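Local structure of 4-alpha-glucanotransferase (Aquifex aeolicus, 1TZ7) at residues I26-T31 / W481-D486; V89-E94 / E126-A131. The protein is an amylomaltase, also called disproportionating enzyme, a glucanotransferase built around a parallel beta/alpha barrel. All blocks are in the same frame, centred on the assembly; numbering follows the deposited sequence.

Interaction 1. Residues I26-T31 / W481-D486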
loop_
_atom_site.group_PDB
_atom_site.type_symbol
_atom_site.label_atom_id
_atom_site.label_comp_id
_atom_site.label_asym_id
_atom_site.label_seq_id
_atom_site.Cartn_x
_atom_site.Cartn_y
_atom_site.Cartn_z
ATOM N N ILE A 26 14.307 1.030 1.756
ATOM C CA ILE A 26 13.630 1.671 2.855
ATOM C C ILE A 26 12.122 1.583 2.656
ATOM O O ILE A 26 11.624 1.773 1.550
ATOM C CB ILE A 26 14.077 3.153 2.973
ATOM C CG1 ILE A 26 15.540 3.228 3.439
ATOM C CG2 ILE A 26 13.164 3.915 3.948
ATOM C CD1 ILE A 26 16.075 4.640 3.581
ATOM N N LEU A 27 11.403 1.279 3.737
ATOM C CA LEU A 27 9.949 1.337 3.740
ATOM C C LEU A 27 9.493 2.718 4.225
ATOM O O LEU A 27 9.692 3.082 5.386
ATOM C CB LEU A 27 9.372 0.224 4.632
ATOM C CG LEU A 27 7.872 0.284 4.979
ATOM C CD1 LEU A 27 7.025 0.390 3.739
ATOM C CD2 LEU A 27 7.478 -0.946 5.799
ATOM N N LEU A 28 8.897 3.480 3.319
ATOM C CA LEU A 28 8.451 4.838 3.617
ATOM C C LEU A 28 7.298 5.218 2.700
ATOM O O LEU A 28 7.462 5.294 1.488
ATOM C CB LEU A 28 9.606 5.831 3.427
ATOM C CG LEU A 28 9.257 7.306 3.669
ATOM C CD1 LEU A 28 9.064 7.570 5.158
ATOM C CD2 LEU A 28 10.338 8.212 3.098
ATOM N N HIS A 29 6.134 5.452 3.282
ATOM C CA HIS A 29 4.967 5.874 2.517
ATOM C C HIS A 29 5.093 7.328 2.106
ATOM O O HIS A 29 5.710 8.139 2.809
ATOM C CB HIS A 29 3.710 5.682 3.343
ATOM C CG HIS A 29 2.434 5.786 2.561
ATOM N ND1 HIS A 29 2.193 5.049 1.422
ATOM C CD2 HIS A 29 1.318 6.523 2.775
ATOM C CE1 HIS A 29 0.985 5.336 0.966
ATOM N NE2 HIS A 29 0.436 6.227 1.767
ATOM N N VAL A 30 4.501 7.657 0.968
ATOM C CA VAL A 30 4.586 9.000 0.413
ATOM C C VAL A 30 4.122 10.060 1.429
ATOM O O VAL A 30 4.691 11.138 1.498
ATOM C CB VAL A 30 3.747 9.120 -0.894
ATOM C CG1 VAL A 30 3.760 10.543 -1.415
ATOM C CG2 VAL A 30 4.285 8.149 -1.972
ATOM N N THR A 31 3.090 9.733 2.215
ATOM C CA THR A 31 2.512 10.699 3.170
ATOM C C THR A 31 3.532 11.129 4.216
ATOM O O THR A 31 3.456 12.234 4.738
ATOM C CB THR A 31 1.272 10.103 3.885
ATOM O OG1 THR A 31 1.627 8.884 4.552
ATOM C CG2 THR A 31 0.193 9.696 2.883
ATOM N N TRP A 481 2.034 9.390 10.739
ATOM C CA TRP A 481 3.441 9.697 11.032
ATOM C C TRP A 481 4.135 10.313 9.837
ATOM O O TRP A 481 3.986 9.846 8.714
ATOM C CB TRP A 481 4.224 8.461 11.466
ATOM C CG TRP A 481 5.687 8.790 11.673
ATOM C CD1 TRP A 481 6.234 9.461 12.732
ATOM C CD2 TRP A 481 6.771 8.504 10.782
ATOM N NE1 TRP A 481 7.594 9.592 12.561
ATOM C CE2 TRP A 481 7.949 9.012 11.373
ATOM C CE3 TRP A 481 6.872 7.855 9.540
ATOM C CZ2 TRP A 481 9.203 8.894 10.770
ATOM C CZ3 TRP A 481 8.117 7.741 8.949
ATOM C CH2 TRP A 481 9.265 8.260 9.564
ATOM N N ARG A 482 4.913 11.361 10.092
ATOM C CA ARG A 482 5.763 11.964 9.070
ATOM C C ARG A 482 7.164 12.194 9.606
ATOM O O ARG A 482 7.362 12.391 10.811
ATOM C CB ARG A 482 5.174 13.302 8.607
ATOM C CG ARG A 482 3.789 13.202 7.999
ATOM C CD ARG A 482 3.536 14.202 6.878
ATOM N NE ARG A 482 3.524 15.581 7.360
ATOM C CZ ARG A 482 3.923 16.633 6.646
ATOM N NH1 ARG A 482 3.872 17.842 7.174
ATOM N NH2 ARG A 482 4.377 16.476 5.403
ATOM N N ILE A 483 8.134 12.174 8.707
ATOM C CA ILE A 483 9.475 12.654 9.003
ATOM C C ILE A 483 9.416 14.114 9.416
ATOM O O ILE A 483 8.799 14.933 8.730
ATOM C CB ILE A 483 10.388 12.494 7.749
ATOM C CG1 ILE A 483 10.567 11.012 7.406
ATOM C CG2 ILE A 483 11.740 13.147 7.984
ATOM C CD1 ILE A 483 11.014 10.766 5.956
ATOM N N LYS A 484 10.060 14.437 10.546
ATOM C CA LYS A 484 10.117 15.815 11.052
ATOM C C LYS A 484 11.569 16.335 11.134
ATOM O O LYS A 484 11.796 17.509 11.424
ATOM C CB LYS A 484 9.475 15.898 12.446
ATOM C CG LYS A 484 7.998 15.534 12.482
ATOM C CD LYS A 484 7.502 15.361 13.925
ATOM C CE LYS A 484 6.339 14.380 14.008
ATOM N NZ LYS A 484 6.770 12.970 13.766
ATOM N N GLU A 485 12.535 15.452 10.883
ATOM C CA GLU A 485 13.953 15.776 11.081
ATOM C C GLU A 485 14.724 15.647 9.765
ATOM O O GLU A 485 14.208 15.114 8.788
ATOM C CB GLU A 485 14.567 14.845 12.143
ATOM C CG GLU A 485 14.712 13.387 11.689
ATOM C CD GLU A 485 14.979 12.430 12.845
ATOM O OE1 GLU A 485 16.159 12.085 13.076
ATOM O OE2 GLU A 485 14.009 12.020 13.515
ATOM N N ASP A 486 15.963 16.140 9.754
ATOM C CA ASP A 486 16.848 15.977 8.595
ATOM C C ASP A 486 17.433 14.565 8.570
ATOM O O ASP A 486 18.450 14.290 9.207
ATOM C CB ASP A 486 17.980 17.017 8.629
ATOM C CG ASP A 486 18.884 16.950 7.385
ATOM O OD1 ASP A 486 18.581 16.169 6.455
ATOM O OD2 ASP A 486 19.912 17.639 7.262
HETATM O O HOH W 1 1.886 9.771 7.080
#

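Interaction 2. Residues V89-E94 / E126-A131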
loop_
_atom_site.group_PDB
_atom_site.type_symbol
_atom_site.label_atom_id
_atom_site.label_comp_id
_atom_site.label_asym_id
_atom_site.label_seq_id
_atom_site.Cartn_x
_atom_site.Cartn_y
_atom_site.Cartn_z
ATOM N N VAL A 89 -4.445 13.727 -2.477
ATOM C CA VAL A 89 -3.754 14.475 -1.413
ATOM C C VAL A 89 -2.227 14.298 -1.479
ATOM O O VAL A 89 -1.483 15.022 -0.813
ATOM C CB VAL A 89 -4.258 14.074 0.010
ATOM C CG1 VAL A 89 -5.721 14.439 0.177
ATOM C CG2 VAL A 89 -4.035 12.595 0.275
ATOM N N LEU A 90 -1.770 13.335 -2.289
ATOM C CA LEU A 90 -0.336 13.112 -2.495
ATOM C C LEU A 90 0.215 13.973 -3.640
ATOM O O LEU A 90 1.401 13.924 -3.939
ATOM C CB LEU A 90 -0.063 11.641 -2.796
ATOM C CG LEU A 90 -0.635 10.629 -1.802
ATOM C CD1 LEU A 90 -0.294 9.215 -2.239
ATOM C CD2 LEU A 90 -0.117 10.895 -0.402
ATOM N N ILE A 91 -0.647 14.752 -4.272
ATOM C CA ILE A 91 -0.230 15.581 -5.392
ATOM C C ILE A 91 0.565 16.788 -4.905
ATOM O O ILE A 91 0.208 17.422 -3.908
ATOM C CB ILE A 91 -1.453 16.035 -6.216
ATOM C CG1 ILE A 91 -1.996 14.860 -7.030
ATOM C CG2 ILE A 91 -1.075 17.195 -7.143
ATOM C CD1 ILE A 91 -3.350 15.122 -7.683
ATOM N N ASP A 92 1.648 17.091 -5.611
ATOM C CA ASP A 92 2.452 18.274 -5.339
ATOM C C ASP A 92 1.803 19.506 -5.985
ATOM O O ASP A 92 1.752 19.611 -7.204
ATOM C CB ASP A 92 3.871 18.079 -5.892
ATOM C CG ASP A 92 4.718 19.333 -5.794
ATOM O OD1 ASP A 92 4.472 20.155 -4.885
ATOM O OD2 ASP A 92 5.652 19.577 -6.582
ATOM N N PRO A 93 1.311 20.432 -5.160
ATOM C CA PRO A 93 0.594 21.612 -5.662
ATOM C C PRO A 93 1.517 22.652 -6.307
ATOM O O PRO A 93 1.032 23.558 -6.987
ATOM C CB PRO A 93 -0.065 22.186 -4.399
ATOM C CG PRO A 93 0.792 21.725 -3.270
ATOM C CD PRO A 93 1.402 20.424 -3.687
ATOM N N GLU A 94 2.826 22.524 -6.091
ATOM C CA GLU A 94 3.791 23.466 -6.665
ATOM C C GLU A 94 3.947 23.272 -8.182
ATOM O O GLU A 94 4.378 24.185 -8.883
ATOM C CB GLU A 94 5.153 23.337 -5.970
ATOM C CG GLU A 94 5.270 24.166 -4.696
ATOM C CD GLU A 94 6.588 23.956 -3.971
ATOM O OE1 GLU A 94 6.695 24.377 -2.798
ATOM O OE2 GLU A 94 7.515 23.375 -4.571
ATOM N N GLU A 126 -9.361 22.127 -3.233
ATOM C CA GLU A 126 -9.613 23.508 -3.640
ATOM C C GLU A 126 -8.579 23.966 -4.669
ATOM O O GLU A 126 -8.918 24.638 -5.634
ATOM C CB GLU A 126 -9.601 24.448 -2.416
ATOM C CG GLU A 126 -10.924 25.170 -2.170
ATOM C CD GLU A 126 -12.133 24.257 -2.328
ATOM O OE1 GLU A 126 -13.069 24.630 -3.068
ATOM O OE2 GLU A 126 -12.143 23.166 -1.714
ATOM N N LEU A 127 -7.321 23.591 -4.455
ATOM C CA LEU A 127 -6.255 23.909 -5.406
ATOM C C LEU A 127 -6.508 23.240 -6.756
ATOM O O LEU A 127 -6.220 23.814 -7.797
ATOM C CB LEU A 127 -4.893 23.464 -4.861
ATOM C CG LEU A 127 -4.325 24.265 -3.684
ATOM C CD1 LEU A 127 -2.992 23.681 -3.257
ATOM C CD2 LEU A 127 -4.175 25.740 -4.035
ATOM N N LEU A 128 -7.048 22.021 -6.722
ATOM C CA LEU A 128 -7.275 21.238 -7.939
ATOM C C LEU A 128 -8.538 21.698 -8.670
ATOM O O LEU A 128 -8.626 21.596 -9.892
ATOM C CB LEU A 128 -7.378 19.741 -7.603
ATOM C CG LEU A 128 -6.048 19.036 -7.301
ATOM C CD1 LEU A 128 -6.285 17.722 -6.575
ATOM C CD2 LEU A 128 -5.257 18.806 -8.579
ATOM N N GLU A 129 -9.512 22.198 -7.915
ATOM C CA GLU A 129 -10.720 22.778 -8.501
ATOM C C GLU A 129 -10.366 24.052 -9.245
ATOM O O GLU A 129 -10.884 24.314 -10.327
ATOM C CB GLU A 129 -11.756 23.080 -7.409
ATOM C CG GLU A 129 -12.489 21.851 -6.887
ATOM C CD GLU A 129 -13.598 21.389 -7.811
ATOM O OE1 GLU A 129 -13.853 22.065 -8.828
ATOM O OE2 GLU A 129 -14.214 20.345 -7.519
ATOM N N LYS A 130 -9.472 24.840 -8.653
ATOM C CA LYS A 130 -9.037 26.103 -9.237
ATOM C C LYS A 130 -8.160 25.857 -10.465
ATOM O O LYS A 130 -8.237 26.590 -11.451
ATOM C CB LYS A 130 -8.261 26.922 -8.195
ATOM C CG LYS A 130 -8.044 28.375 -8.576
ATOM C CD LYS A 130 -7.692 29.229 -7.349
ATOM C CE LYS A 130 -8.942 29.625 -6.553
ATOM N NZ LYS A 130 -9.024 31.101 -6.329
ATOM N N ALA A 131 -7.333 24.817 -10.396
ATOM C CA ALA A 131 -6.434 24.471 -11.497
ATOM C C ALA A 131 -7.218 23.970 -12.706
ATOM O O ALA A 131 -6.857 24.246 -13.848
ATOM C CB ALA A 131 -5.428 23.413 -11.045
#

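Interaction 1. Residues I26-T31 / W481-D486
Arg482 runs its aliphatic part past the carbonyl oxygen of Thr31 before its charged end goes elsewhere. From CB, chi1 of -60° sets CG beside the backbone N, and CG lies 3.4 Å from Thr31 O. The next atom is closer still: Arg482 CD to Thr31 O is 2.9 Å, a short carbon-oxygen approach whose exact value is doubtful and which is not a hydrogen bond. Bends at chi2 and chi3 then turn the chain, leaving Thr31 O at the edge of the guanidinium, near its plane. NE donates to Gly113 O and NH2 to Ser35 O, so this buried charge is met by backbone carbonyls, a task for which the several N-H groups of arginine are well suited.

The fold explains the meeting. Strand 23-27 is the first of the eight parallel strands of a (beta/alpha)8 barrel, and residues 28-31 leave its C-terminal end, where the loop before helix 491-500 passes across them, the two directions 107° apart. Leu28 crosses both partners at about a right angle. Its CD1 lies 3.9 Å from Trp481 CZ3, obliquely to the indole, and 3.8 Å from Ile483 CD1, while its CD2 also touches that same methyl. A branched leucine tip can meet an indole rim with one methyl and an isoleucine methyl with both, and Met457 and Phe49 pack on it as well.

A water bridges a side chain to the backbone: Thr31 OG1 donates to it over 2.7 Å, and the water donates in turn to Trp481 O, which Ser32 OG also contacts by hydrogen bond.

Interaction 2. Residues V89-E94 / E126-A131
The puckered pyrrolidine ring of Pro93 offers its CB corner to Leu127, whose CD1 comes to 3.5 Å from Pro93 CB, tighter than usual for two carbons. The flat group here is the carboxylate of Asp92, which belongs to the turn itself: Glu94 N stands above its plane, 69° out of it, and donates to Asp92 OD1 over 3.1 Å with an N-H...O angle of 158°. This is a capping bond at the approach to helix 94-98. Aspartate suits the place because its short side chain can fold back on a backbone N-H two residues on, and proline suits the next position because it has no N-H that would need a partner there.

The second touch is between methyl ends. Ile91 points toward the helix, and with CG1 beside its backbone N (chi1 -73°) the extended chain brings CD1 to 4.1 Å from Leu128 CD1. The two side chains cross obliquely. Leu127 and Leu128 are successive helical residues, so they leave the axis in different directions; Leu127 starts out toward the loop, whereas Leu128 starts to one side and reaches it with its tip. The forked end of leucine lets one methyl meet the loop from either position, and all four touching residues are buried.

Around this contact the loop touches two helices. From helix 117-133, one turn before Leu127, Lys124 NZ donates to the carbonyls of Val89 and Ile91; from helix 192-218, Gln208 OE1 accepts from Asp92 N, and Val204 packs on Ile91. Across the same pair of helices, Ala131 rests on Phe200 and Glu129 forms a salt bridge with Arg194.

In the fold
The centres of the two interactions are 21 Å apart, yet their first segments meet: Thr31 CG2 lies 3.5 Å from Leu90 CD2, and Val30 packs on the same leucine. Along the chain the order is 26-31, 89-94, 126-131, 481-486, so interaction 2 falls wholly between the two halves of interaction 1. Interaction 1 joins the exit of the first barrel strand to a loop some 450 residues later, bringing early and late parts of the chain together. Interaction 2 is more local and lies farther from the chain centre, where helix 117-133 packs on a loop following the second strand, 60-62. Leu90 thus links the two, while its neighbours Val89 and Ile91 pack on helices 117-133 and 192-218.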